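Local structure of Lpg0393 helical bundle domain-containing protein (Legionella pneumophila subsp. pneumophila str. Philadelphia 1, 4R0G) at residues L21-F26 against T87-A92; F64-A69 against S155-K160; L93-V98 against Q133-F138. The protein acts as a guanine-nucleotide exchange factor for the small GTPases Rab5, Rab21 and Rab22, probably through a domain of the Vps9 type. All blocks are in the same frame, centred on the assembly; numbering follows the deposited sequence.

Interaction 1 is the most deeply buried of the three, close to the centre of the chain, whereas interactions 2 and 3 are partly buried. Interactions 1 and 3 share helix 80-101, and their four segments all lie in the Vps9-like domain. Helix 58-71, used by interaction 2, joins them: F64 packs on I89 of interaction 1 and on L93 of interaction 3, and L67 packs on L21. No hydrogen bond crosses any of the contacts. Their apolar chemistry nevertheless differs: one isoleucine among leucine, tryptophan and proline in the core, isoleucine and valine with two alanines at a helix pair beside the second subunit, and phenylalanines against proline and valine farther out.

Interaction 1 (L21-F26 against T87-A92); sequences LQWPKF and TTISIA
I89 supplies the second segment's share of the close apolar contact with L21, W23 and P24, and one methyl group does the touching. Its CD1 lies 4.0 Å from W23 CE3, 4.1 Å from P24 CD and 4.2 Å from L21 CD2. CG1 stands beside the backbone N and opposite the carbonyl carbon (chi1 -68°), and the extended second torsion then carries CD1 out from helix 80-101 to all three residues. Isoleucine suits the place because it reaches far with no polar group to satisfy. The methyl arrives at the edge of the W23 indole, near the ring plane, on the six-membered side. P24 meets the isoleucine side chain at about a right angle, and its ring nitrogen has no proton that would need a partner in this apolar setting. L21 contributes only the end of its side chain, through one branch methyl.

The contact belongs to the core of the all-helical Vps9-like domain, where the segment 21-26 is laid against helix 80-101. Packing continues around it: W23 forms a T-shaped pair with W51 of helix 40-53 and also meets the ring of Y8, while I89 touches L47, W51 and F64.

On helix 80-101 the buried hydroxyls bond back to the backbone. T87 O takes both I91 N, at 3.1 Å, and S90 OG, at 2.7 Å, the two donors approaching from the same face of the carbonyl plane. Serine suits position 90 because its short hydroxyl reaches the backbone a turn earlier, as that of T88 does at Y84 O.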
ATOM      1  N   LEU A  21      -7.693   8.812  14.021  1.00 48.22           N
ATOM      2  CA  LEU A  21      -8.216   7.632  13.297  1.00 41.43           C
ATOM      3  C   LEU A  21      -8.672   6.473  14.187  1.00 41.91           C
ATOM      4  O   LEU A  21      -9.143   5.454  13.690  1.00 39.93           O
ATOM      5  CB  LEU A  21      -7.190   7.119  12.281  1.00 44.25           C
ATOM      6  CG  LEU A  21      -6.892   8.038  11.079  1.00 45.80           C
ATOM      7  CD1 LEU A  21      -5.931   7.398  10.133  1.00 43.12           C
ATOM      8  CD2 LEU A  21      -8.159   8.385  10.351  1.00 38.04           C
ATOM      9  N   GLN A  22      -8.481   6.618  15.495  1.00 39.89           N
ATOM     10  CA  GLN A  22      -8.838   5.592  16.475  1.00 47.52           C
ATOM     11  C   GLN A  22     -10.269   5.821  16.951  1.00 45.68           C
ATOM     12  O   GLN A  22     -10.862   5.031  17.704  1.00 40.94           O
ATOM     13  CB  GLN A  22      -7.888   5.714  17.656  1.00 50.86           C
ATOM     14  CG  GLN A  22      -7.326   4.447  18.209  1.00 55.26           C
ATOM     15  CD  GLN A  22      -6.131   4.732  19.106  1.00 58.66           C
ATOM     16  OE1 GLN A  22      -4.990   4.507  18.711  1.00 56.16           O
ATOM     17  NE2 GLN A  22      -6.392   5.252  20.319  1.00 70.79           N
ATOM     18  N   TRP A  23     -10.790   6.945  16.493  1.00 41.59           N
ATOM     19  CA  TRP A  23     -12.116   7.423  16.826  1.00 45.54           C
ATOM     20  C   TRP A  23     -13.215   6.410  16.538  1.00 47.53           C
ATOM     21  O   TRP A  23     -14.035   6.114  17.418  1.00 46.21           O
ATOM     22  CB  TRP A  23     -12.383   8.689  16.013  1.00 43.06           C
ATOM     23  CG  TRP A  23     -13.584   9.456  16.372  1.00 46.03           C
ATOM     24  CD1 TRP A  23     -14.226   9.471  17.577  1.00 48.74           C
ATOM     25  CD2 TRP A  23     -14.276  10.380  15.530  1.00 51.37           C
ATOM     26  NE1 TRP A  23     -15.287  10.338  17.532  1.00 47.57           N
ATOM     27  CE2 TRP A  23     -15.344  10.916  16.293  1.00 50.17           C
ATOM     28  CE3 TRP A  23     -14.101  10.806  14.204  1.00 45.99           C
ATOM     29  CZ2 TRP A  23     -16.254  11.858  15.771  1.00 50.89           C
ATOM     30  CZ3 TRP A  23     -14.999  11.744  13.681  1.00 51.96           C
ATOM     31  CH2 TRP A  23     -16.069  12.266  14.475  1.00 52.42           C
ATOM     32  N   PRO A  24     -13.265   5.887  15.294  1.00 49.30           N
ATOM     33  CA  PRO A  24     -14.428   5.039  15.062  1.00 47.43           C
ATOM     34  C   PRO A  24     -14.407   3.732  15.889  1.00 51.94           C
ATOM     35  O   PRO A  24     -15.453   3.104  16.091  1.00 50.14           O
ATOM     36  CB  PRO A  24     -14.414   4.830  13.537  1.00 34.93           C
ATOM     37  CG  PRO A  24     -13.067   5.119  13.098  1.00 43.37           C
ATOM     38  CD  PRO A  24     -12.412   5.999  14.090  1.00 47.92           C
ATOM     39  N   LYS A  25     -13.241   3.355  16.407  1.00 49.97           N
ATOM     40  CA  LYS A  25     -13.155   2.203  17.302  1.00 52.29           C
ATOM     41  C   LYS A  25     -13.731   2.551  18.687  1.00 54.25           C
ATOM     42  O   LYS A  25     -14.340   1.711  19.350  1.00 56.70           O
ATOM     43  CB  LYS A  25     -11.700   1.702  17.391  1.00 53.97           C
ATOM     44  CG  LYS A  25     -11.531   0.433  18.190  1.00 58.36           C
ATOM     45  CD  LYS A  25     -10.111   0.267  18.729  1.00 67.37           C
ATOM     46  CE  LYS A  25     -10.034  -0.970  19.651  1.00 81.49           C
ATOM     47  NZ  LYS A  25      -8.641  -1.497  19.848  1.00 87.55           N
ATOM     48  N   PHE A  26     -13.542   3.795  19.113  1.00 52.07           N
ATOM     49  CA  PHE A  26     -14.119   4.281  20.368  1.00 55.33           C
ATOM     50  C   PHE A  26     -15.639   4.402  20.263  1.00 57.79           C
ATOM     51  O   PHE A  26     -16.392   3.949  21.131  1.00 57.74           O
ATOM     52  CB  PHE A  26     -13.465   5.629  20.757  1.00 59.48           C
ATOM     53  CG  PHE A  26     -14.317   6.516  21.636  1.00 59.45           C
ATOM     54  CD1 PHE A  26     -14.376   6.310  23.011  1.00 59.00           C
ATOM     55  CD2 PHE A  26     -15.035   7.578  21.085  1.00 56.52           C
ATOM     56  CE1 PHE A  26     -15.153   7.131  23.814  1.00 58.32           C
ATOM     57  CE2 PHE A  26     -15.814   8.409  21.887  1.00 57.91           C
ATOM     58  CZ  PHE A  26     -15.869   8.185  23.253  1.00 62.36           C
ATOM     59  N   THR A  87     -11.711   6.306   5.413  1.00 41.38           N
ATOM     60  CA  THR A  87     -12.784   6.359   4.426  1.00 39.35           C
ATOM     61  C   THR A  87     -14.152   6.399   5.087  1.00 40.12           C
ATOM     62  O   THR A  87     -15.043   7.102   4.615  1.00 43.34           O
ATOM     63  CB  THR A  87     -12.699   5.184   3.455  1.00 41.92           C
ATOM     64  OG1 THR A  87     -12.533   3.983   4.216  1.00 46.65           O
ATOM     65  CG2 THR A  87     -11.503   5.354   2.502  1.00 35.01           C
ATOM     66  N   THR A  88     -14.316   5.647   6.169  1.00 36.30           N
ATOM     67  CA  THR A  88     -15.567   5.623   6.881  1.00 35.00           C
ATOM     68  C   THR A  88     -15.832   7.004   7.497  1.00 43.41           C
ATOM     69  O   THR A  88     -16.976   7.430   7.663  1.00 40.03           O
ATOM     70  CB  THR A  88     -15.508   4.622   8.015  1.00 39.23           C
ATOM     71  OG1 THR A  88     -15.134   3.344   7.508  1.00 41.82           O
ATOM     72  CG2 THR A  88     -16.880   4.510   8.722  1.00 43.17           C
ATOM     73  N   ILE A  89     -14.767   7.710   7.850  1.00 39.00           N
ATOM     74  CA  ILE A  89     -14.950   9.019   8.428  1.00 37.40           C
ATOM     75  C   ILE A  89     -15.329   9.997   7.321  1.00 38.45           C
ATOM     76  O   ILE A  89     -16.132  10.904   7.525  1.00 38.18           O
ATOM     77  CB  ILE A  89     -13.707   9.476   9.207  1.00 39.71           C
ATOM     78  CG1 ILE A  89     -13.533   8.608  10.457  1.00 33.66           C
ATOM     79  CG2 ILE A  89     -13.826  10.918   9.594  1.00 36.72           C
ATOM     80  CD1 ILE A  89     -12.270   8.886  11.236  1.00 33.68           C
ATOM     81  N   SER A  90     -14.802   9.781   6.125  1.00 37.44           N
ATOM     82  CA  SER A  90     -15.120  10.687   5.020  1.00 41.31           C
ATOM     83  C   SER A  90     -16.578  10.537   4.591  1.00 38.69           C
ATOM     84  O   SER A  90     -17.210  11.489   4.112  1.00 34.05           O
ATOM     85  CB  SER A  90     -14.134  10.538   3.837  1.00 35.73           C
ATOM     86  OG  SER A  90     -14.140   9.242   3.305  1.00 36.65           O
ATOM     87  N   ILE A  91     -17.122   9.345   4.794  1.00 38.31           N
ATOM     88  CA  ILE A  91     -18.508   9.117   4.413  1.00 41.52           C
ATOM     89  C   ILE A  91     -19.421   9.833   5.399  1.00 45.93           C
ATOM     90  O   ILE A  91     -20.534  10.249   5.036  1.00 44.31           O
ATOM     91  CB  ILE A  91     -18.853   7.626   4.283  1.00 38.80           C
ATOM     92  CG1 ILE A  91     -17.992   6.989   3.189  1.00 40.07           C
ATOM     93  CG2 ILE A  91     -20.279   7.453   3.912  1.00 36.69           C
ATOM     94  CD1 ILE A  91     -18.160   5.499   3.122  1.00 38.78           C
ATOM     95  N   ALA A  92     -18.941  10.014   6.636  1.00 42.14           N
ATOM     96  CA  ALA A  92     -19.702  10.803   7.616  1.00 40.31           C
ATOM     97  C   ALA A  92     -19.535  12.294   7.375  1.00 38.06           C
ATOM     98  O   ALA A  92     -20.399  13.080   7.720  1.00 37.21           O
ATOM     99  CB  ALA A  92     -19.289  10.470   9.004  1.00 37.88           C
TER

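Interaction 2 (F64-A69 against S155-K160)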
ATOM      1  N   PHE A  64      -8.775  17.775   8.085  1.00 48.23           N
ATOM      2  CA  PHE A  64      -9.063  16.430   7.642  1.00 49.95           C
ATOM      3  C   PHE A  64      -8.601  16.300   6.186  1.00 51.69           C
ATOM      4  O   PHE A  64      -8.246  15.202   5.728  1.00 49.77           O
ATOM      5  CB  PHE A  64     -10.553  16.120   7.813  1.00 42.11           C
ATOM      6  CG  PHE A  64     -10.927  14.756   7.367  1.00 47.27           C
ATOM      7  CD1 PHE A  64     -10.593  13.649   8.140  1.00 40.81           C
ATOM      8  CD2 PHE A  64     -11.597  14.559   6.150  1.00 47.33           C
ATOM      9  CE1 PHE A  64     -10.929  12.372   7.729  1.00 37.19           C
ATOM     10  CE2 PHE A  64     -11.945  13.268   5.723  1.00 35.85           C
ATOM     11  CZ  PHE A  64     -11.605  12.181   6.512  1.00 38.55           C
ATOM     12  N   ALA A  65      -8.571  17.430   5.472  1.00 49.80           N
ATOM     13  CA  ALA A  65      -8.110  17.424   4.083  1.00 48.33           C
ATOM     14  C   ALA A  65      -6.641  17.023   4.048  1.00 50.47           C
ATOM     15  O   ALA A  65      -6.227  16.206   3.203  1.00 46.18           O
ATOM     16  CB  ALA A  65      -8.314  18.759   3.424  1.00 44.66           C
ATOM     17  N   ILE A  66      -5.855  17.583   4.971  1.00 47.46           N
ATOM     18  CA  ILE A  66      -4.444  17.217   5.056  1.00 46.10           C
ATOM     19  C   ILE A  66      -4.333  15.694   5.178  1.00 50.35           C
ATOM     20  O   ILE A  66      -3.673  15.041   4.350  1.00 44.34           O
ATOM     21  CB  ILE A  66      -3.737  17.885   6.237  1.00 42.40           C
ATOM     22  CG1 ILE A  66      -3.925  19.400   6.192  1.00 47.38           C
ATOM     23  CG2 ILE A  66      -2.285  17.587   6.198  1.00 40.86           C
ATOM     24  CD1 ILE A  66      -3.778  20.053   7.552  1.00 45.30           C
ATOM     25  N   LEU A  67      -5.035  15.135   6.170  1.00 45.11           N
ATOM     26  CA  LEU A  67      -5.013  13.699   6.411  1.00 46.24           C
ATOM     27  C   LEU A  67      -5.276  12.918   5.118  1.00 45.00           C
ATOM     28  O   LEU A  67      -4.525  12.022   4.760  1.00 45.26           O
ATOM     29  CB  LEU A  67      -6.039  13.334   7.485  1.00 47.11           C
ATOM     30  CG  LEU A  67      -5.735  12.150   8.429  1.00 46.04           C
ATOM     31  CD1 LEU A  67      -7.017  11.456   8.866  1.00 43.92           C
ATOM     32  CD2 LEU A  67      -4.783  11.129   7.839  1.00 43.74           C
ATOM     33  N   TYR A  68      -6.323  13.293   4.402  1.00 46.90           N
ATOM     34  CA  TYR A  68      -6.680  12.635   3.153  1.00 44.05           C
ATOM     35  C   TYR A  68      -5.584  12.738   2.109  1.00 44.28           C
ATOM     36  O   TYR A  68      -5.214  11.747   1.474  1.00 44.46           O
ATOM     37  CB  TYR A  68      -7.927  13.279   2.571  1.00 47.82           C
ATOM     38  CG  TYR A  68      -8.746  12.301   1.798  1.00 49.84           C
ATOM     39  CD1 TYR A  68      -9.744  11.579   2.427  1.00 43.72           C
ATOM     40  CD2 TYR A  68      -8.515  12.074   0.439  1.00 44.85           C
ATOM     41  CE1 TYR A  68     -10.510  10.663   1.720  1.00 49.93           C
ATOM     42  CE2 TYR A  68      -9.269  11.148  -0.275  1.00 41.06           C
ATOM     43  CZ  TYR A  68     -10.268  10.453   0.372  1.00 49.36           C
ATOM     44  OH  TYR A  68     -11.040   9.543  -0.298  1.00 56.08           O
ATOM     45  N   ALA A  69      -5.095  13.954   1.899  1.00 45.28           N
ATOM     46  CA  ALA A  69      -4.017  14.181   0.946  1.00 42.82           C
ATOM     47  C   ALA A  69      -2.893  13.189   1.222  1.00 45.41           C
ATOM     48  O   ALA A  69      -2.283  12.640   0.304  1.00 46.57           O
ATOM     49  CB  ALA A  69      -3.503  15.604   1.070  1.00 45.87           C
ATOM     50  N   SER A 155       1.593  21.838   1.270  1.00 68.95           N
ATOM     51  CA  SER A 155       2.609  20.821   1.026  1.00 68.98           C
ATOM     52  C   SER A 155       3.504  20.667   2.260  1.00 67.24           C
ATOM     53  O   SER A 155       3.924  19.564   2.596  1.00 64.76           O
ATOM     54  CB  SER A 155       3.420  21.200  -0.197  1.00 69.61           C
ATOM     55  OG  SER A 155       3.738  22.580  -0.121  1.00 88.13           O
ATOM     56  N   SER A 156       3.758  21.770   2.955  1.00 67.96           N
ATOM     57  CA  SER A 156       4.476  21.698   4.215  1.00 67.76           C
ATOM     58  C   SER A 156       3.738  20.789   5.191  1.00 64.00           C
ATOM     59  O   SER A 156       4.323  19.839   5.699  1.00 61.09           O
ATOM     60  CB  SER A 156       4.667  23.093   4.822  1.00 72.24           C
ATOM     61  OG  SER A 156       5.432  23.930   3.966  1.00 78.36           O
ATOM     62  N   ALA A 157       2.450  21.067   5.414  1.00 58.92           N
ATOM     63  CA  ALA A 157       1.671  20.407   6.472  1.00 55.93           C
ATOM     64  C   ALA A 157       1.443  18.932   6.217  1.00 62.99           C
ATOM     65  O   ALA A 157       1.335  18.138   7.167  1.00 56.33           O
ATOM     66  CB  ALA A 157       0.348  21.077   6.642  1.00 44.84           C
ATOM     67  N   VAL A 158       1.309  18.602   4.929  1.00 61.45           N
ATOM     68  CA  VAL A 158       1.063  17.249   4.454  1.00 54.21           C
ATOM     69  C   VAL A 158       2.321  16.445   4.617  1.00 56.92           C
ATOM     70  O   VAL A 158       2.300  15.362   5.186  1.00 61.61           O
ATOM     71  CB  VAL A 158       0.706  17.246   2.963  1.00 52.53           C
ATOM     72  CG1 VAL A 158       0.584  15.830   2.458  1.00 44.98           C
ATOM     73  CG2 VAL A 158      -0.577  18.032   2.731  1.00 53.01           C
ATOM     74  N   SER A 159       3.421  16.988   4.102  1.00 61.90           N
ATOM     75  CA  SER A 159       4.734  16.372   4.221  1.00 56.55           C
ATOM     76  C   SER A 159       5.122  16.094   5.674  1.00 59.99           C
ATOM     77  O   SER A 159       5.774  15.091   5.962  1.00 64.03           O
ATOM     78  CB  SER A 159       5.786  17.256   3.583  1.00 61.13           C
ATOM     79  OG  SER A 159       7.058  16.657   3.721  1.00 76.35           O
ATOM     80  N   LYS A 160       4.711  16.963   6.588  1.00 52.45           N
ATOM     81  CA  LYS A 160       4.985  16.739   7.998  1.00 54.29           C
ATOM     82  C   LYS A 160       4.124  15.629   8.575  1.00 54.87           C
ATOM     83  O   LYS A 160       4.609  14.830   9.365  1.00 55.42           O
ATOM     84  CB  LYS A 160       4.851  18.037   8.824  1.00 56.09           C
ATOM     85  CG  LYS A 160       5.991  19.006   8.558  1.00 75.45           C
ATOM     86  CD  LYS A 160       5.866  20.390   9.237  1.00 87.03           C
ATOM     87  CE  LYS A 160       6.881  21.358   8.566  1.00 94.43           C
ATOM     88  NZ  LYS A 160       7.190  22.648   9.254  1.00 98.71           N
TER
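I66 lays its CG2 methyl over the backbone of the opposite helix, 3.8 Å from A157 O and 3.8 Å from V158 CA, while its other branch brings CD1 to 4.3 Å from A157 CB. The small alanine lets the isoleucine come this near the main chain. V158 answers through CG2, which is 3.9 Å from I66 CG2 and 4.1 Å from A69 CB. Its first torsion (175°) sets CG2 beside the backbone N, on the side where I66 and A69, three residues apart, present one face of their helix. Alanine at 69 adds only a methyl, enough to touch the valine. The two short helical segments approach to 9.0 Å between axes and cross at -62°.

Farther out, D154 receives weak hydrogen bonds from S156 N and A157 N at the start of helix 155-183, and V150 of helix 132-151 packs on A69. L181 of the second subunit packs on V158, and F236 and F240 of that subunit pack on S156 and S159. The arrangement is a steeply crossed helix pair of purely apolar side chains, joining helix 58-71 of the Vps9-like domain to helix 155-183, part of which is counted in the helical bundle domain and which takes part in the dimer contact.

Interaction 3 (L93-V98 against Q133-F138)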
ATOM      1  N   LEU A  93     -18.408  12.658   6.776  1.00 39.08           N
ATOM      2  CA  LEU A  93     -18.001  14.050   6.599  1.00 39.16           C
ATOM      3  C   LEU A  93     -18.950  14.848   5.699  1.00 40.22           C
ATOM      4  O   LEU A  93     -19.290  16.011   5.973  1.00 30.24           O
ATOM      5  CB  LEU A  93     -16.597  14.087   6.002  1.00 35.41           C
ATOM      6  CG  LEU A  93     -16.201  15.470   5.472  1.00 43.01           C
ATOM      7  CD1 LEU A  93     -16.069  16.451   6.610  1.00 44.18           C
ATOM      8  CD2 LEU A  93     -14.907  15.427   4.674  1.00 45.67           C
ATOM      9  N   PHE A  94     -19.353  14.201   4.616  1.00 37.06           N
ATOM     10  CA  PHE A  94     -20.101  14.867   3.576  1.00 35.15           C
ATOM     11  C   PHE A  94     -21.483  15.268   4.052  1.00 41.53           C
ATOM     12  O   PHE A  94     -21.873  16.415   3.845  1.00 44.35           O
ATOM     13  CB  PHE A  94     -20.107  14.048   2.276  1.00 41.15           C
ATOM     14  CG  PHE A  94     -18.731  13.741   1.760  1.00 37.64           C
ATOM     15  CD1 PHE A  94     -17.795  14.744   1.622  1.00 43.90           C
ATOM     16  CD2 PHE A  94     -18.356  12.452   1.463  1.00 40.55           C
ATOM     17  CE1 PHE A  94     -16.524  14.461   1.171  1.00 42.29           C
ATOM     18  CE2 PHE A  94     -17.076  12.172   1.013  1.00 37.80           C
ATOM     19  CZ  PHE A  94     -16.173  13.174   0.876  1.00 39.54           C
ATOM     20  N   PRO A  95     -22.218  14.351   4.711  1.00 41.67           N
ATOM     21  CA  PRO A  95     -23.477  14.781   5.349  1.00 38.76           C
ATOM     22  C   PRO A  95     -23.305  15.972   6.291  1.00 42.21           C
ATOM     23  O   PRO A  95     -24.090  16.927   6.195  1.00 42.83           O
ATOM     24  CB  PRO A  95     -23.880  13.570   6.180  1.00 37.32           C
ATOM     25  CG  PRO A  95     -23.286  12.421   5.474  1.00 45.34           C
ATOM     26  CD  PRO A  95     -22.001  12.899   4.842  1.00 39.76           C
ATOM     27  N   CYS A  96     -22.308  15.919   7.177  1.00 35.73           N
ATOM     28  CA  CYS A  96     -22.042  17.047   8.068  1.00 38.77           C
ATOM     29  C   CYS A  96     -21.833  18.354   7.268  1.00 41.30           C
ATOM     30  O   CYS A  96     -22.357  19.396   7.631  1.00 37.39           O
ATOM     31  CB  CYS A  96     -20.843  16.785   9.006  1.00 33.85           C
ATOM     32  SG  CYS A  96     -21.025  15.367  10.133  1.00 44.71           S
ATOM     33  N   MET A  97     -21.078  18.294   6.177  1.00 39.07           N
ATOM     34  CA  MET A  97     -20.881  19.485   5.342  1.00 40.45           C
ATOM     35  C   MET A  97     -22.210  19.995   4.805  1.00 45.90           C
ATOM     36  O   MET A  97     -22.460  21.196   4.759  1.00 44.65           O
ATOM     37  CB  MET A  97     -19.912  19.210   4.197  1.00 35.71           C
ATOM     38  CG  MET A  97     -18.491  18.967   4.670  1.00 41.22           C
ATOM     39  SD  MET A  97     -17.305  18.620   3.355  1.00 53.92           S
ATOM     40  CE  MET A  97     -17.087  20.254   2.640  1.00 46.04           C
ATOM     41  N   VAL A  98     -23.077  19.063   4.437  1.00 46.96           N
ATOM     42  CA  VAL A  98     -24.394  19.399   3.938  1.00 45.46           C
ATOM     43  C   VAL A  98     -25.227  20.027   5.039  1.00 49.49           C
ATOM     44  O   VAL A  98     -25.845  21.080   4.852  1.00 52.70           O
ATOM     45  CB  VAL A  98     -25.088  18.160   3.391  1.00 42.81           C
ATOM     46  CG1 VAL A  98     -26.551  18.473   3.008  1.00 36.18           C
ATOM     47  CG2 VAL A  98     -24.271  17.620   2.232  1.00 43.06           C
ATOM     48  N   GLN A 133     -33.338  14.055  -3.152  1.00 48.82           N
ATOM     49  CA  GLN A 133     -32.708  14.532  -4.382  1.00 55.80           C
ATOM     50  C   GLN A 133     -31.769  15.669  -4.071  1.00 49.64           C
ATOM     51  O   GLN A 133     -30.617  15.661  -4.483  1.00 51.72           O
ATOM     52  CB  GLN A 133     -33.742  15.001  -5.391  1.00 62.62           C
ATOM     53  CG  GLN A 133     -33.142  15.325  -6.740  1.00 67.84           C
ATOM     54  CD  GLN A 133     -34.153  15.962  -7.675  1.00 83.86           C
ATOM     55  OE1 GLN A 133     -35.170  15.350  -8.015  1.00 93.88           O
ATOM     56  NE2 GLN A 133     -33.883  17.201  -8.093  1.00 88.86           N
ATOM     57  N   ARG A 134     -32.282  16.632  -3.318  1.00 50.78           N
ATOM     58  CA  ARG A 134     -31.489  17.724  -2.774  1.00 49.43           C
ATOM     59  C   ARG A 134     -30.318  17.294  -1.877  1.00 43.85           C
ATOM     60  O   ARG A 134     -29.258  17.907  -1.918  1.00 45.10           O
ATOM     61  CB  ARG A 134     -32.399  18.705  -2.034  1.00 48.01           C
ATOM     62  CG  ARG A 134     -33.423  19.413  -2.921  1.00 46.48           C
ATOM     63  CD  ARG A 134     -34.260  20.380  -2.102  1.00 49.59           C
ATOM     64  NE  ARG A 134     -33.571  21.631  -1.792  1.00 50.98           N
ATOM     65  CZ  ARG A 134     -33.560  22.216  -0.595  1.00 56.79           C
ATOM     66  NH1 ARG A 134     -34.198  21.674   0.439  1.00 52.46           N
ATOM     67  NH2 ARG A 134     -32.905  23.360  -0.436  1.00 60.87           N
ATOM     68  N   PHE A 135     -30.508  16.262  -1.063  1.00 43.37           N
ATOM     69  CA  PHE A 135     -29.416  15.766  -0.238  1.00 39.60           C
ATOM     70  C   PHE A 135     -28.297  15.359  -1.186  1.00 46.11           C
ATOM     71  O   PHE A 135     -27.155  15.786  -1.033  1.00 46.25           O
ATOM     72  CB  PHE A 135     -29.858  14.580   0.625  1.00 41.27           C
ATOM     73  CG  PHE A 135     -28.918  14.256   1.775  1.00 45.67           C
ATOM     74  CD1 PHE A 135     -27.553  14.155   1.595  1.00 56.75           C
ATOM     75  CD2 PHE A 135     -29.411  14.044   3.041  1.00 55.79           C
ATOM     76  CE1 PHE A 135     -26.703  13.861   2.664  1.00 54.52           C
ATOM     77  CE2 PHE A 135     -28.552  13.750   4.108  1.00 60.36           C
ATOM     78  CZ  PHE A 135     -27.202  13.661   3.912  1.00 46.36           C
ATOM     79  N   VAL A 136     -28.627  14.558  -2.195  1.00 48.72           N
ATOM     80  CA  VAL A 136     -27.601  14.075  -3.128  1.00 44.96           C
ATOM     81  C   VAL A 136     -26.914  15.208  -3.910  1.00 43.56           C
ATOM     82  O   VAL A 136     -25.703  15.196  -4.064  1.00 45.39           O
ATOM     83  CB  VAL A 136     -28.118  12.953  -4.065  1.00 42.05           C
ATOM     84  CG1 VAL A 136     -26.965  12.272  -4.759  1.00 39.38           C
ATOM     85  CG2 VAL A 136     -28.884  11.918  -3.269  1.00 42.68           C
ATOM     86  N   GLU A 137     -27.659  16.200  -4.382  1.00 45.88           N
ATOM     87  CA  GLU A 137     -27.017  17.358  -5.017  1.00 48.32           C
ATOM     88  C   GLU A 137     -26.073  18.086  -4.067  1.00 49.11           C
ATOM     89  O   GLU A 137     -24.905  18.304  -4.391  1.00 49.98           O
ATOM     90  CB  GLU A 137     -28.057  18.329  -5.530  1.00 48.04           C
ATOM     91  CG  GLU A 137     -29.090  17.658  -6.358  1.00 59.52           C
ATOM     92  CD  GLU A 137     -30.187  18.601  -6.754  1.00 75.24           C
ATOM     93  OE1 GLU A 137     -29.846  19.756  -7.110  1.00 87.09           O
ATOM     94  OE2 GLU A 137     -31.377  18.194  -6.694  1.00 69.52           O
ATOM     95  N   PHE A 138     -26.592  18.452  -2.901  1.00 41.28           N
ATOM     96  CA  PHE A 138     -25.790  19.041  -1.850  1.00 44.41           C
ATOM     97  C   PHE A 138     -24.549  18.212  -1.577  1.00 45.00           C
ATOM     98  O   PHE A 138     -23.422  18.715  -1.629  1.00 48.29           O
ATOM     99  CB  PHE A 138     -26.602  19.136  -0.549  1.00 45.24           C
ATOM    100  CG  PHE A 138     -27.608  20.246  -0.540  1.00 44.37           C
ATOM    101  CD1 PHE A 138     -27.472  21.344  -1.400  1.00 48.78           C
ATOM    102  CD2 PHE A 138     -28.682  20.210   0.318  1.00 43.47           C
ATOM    103  CE1 PHE A 138     -28.406  22.390  -1.405  1.00 46.29           C
ATOM    104  CE2 PHE A 138     -29.627  21.257   0.324  1.00 51.60           C
ATOM    105  CZ  PHE A 138     -29.483  22.350  -0.552  1.00 48.11           C
TER
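On the helix that sets F135 and F138 against P95 and V98, Q133 NE2 gives a 3.0 Å hydrogen bond to E137 OE2, a nearly straight one on the syn side, tilted 29° out of the carboxylate plane. It links two exposed residues one turn apart, away from the apolar contact. There, V98 CG1 lies 3.6 Å from F138 CB, and both valine methyls come to that carbon from one side. The two side chains cross at about a right angle. F135, with CG turned opposite its backbone N (chi1 -164°), stretches across to bring CZ to 4.0 Å from P95 CB, which lies at the ring edge near its plane. A large flat ring can span the gap between segments 93-98 and 133-138, whose axes are 10.0 Å apart, and a compact proline receives it. P95 also kinks its own helix, since its nitrogen makes no bond to the turn before.

R134 turns one guanidinium face to F138 CE2 and forms a salt bridge to E131. L139 packs on F94 and V98. The two segments cross at 105°, an apolar crossing of helices 80-101 and 132-151 far from the centre of the chain, within the all-helical Vps9-like domain.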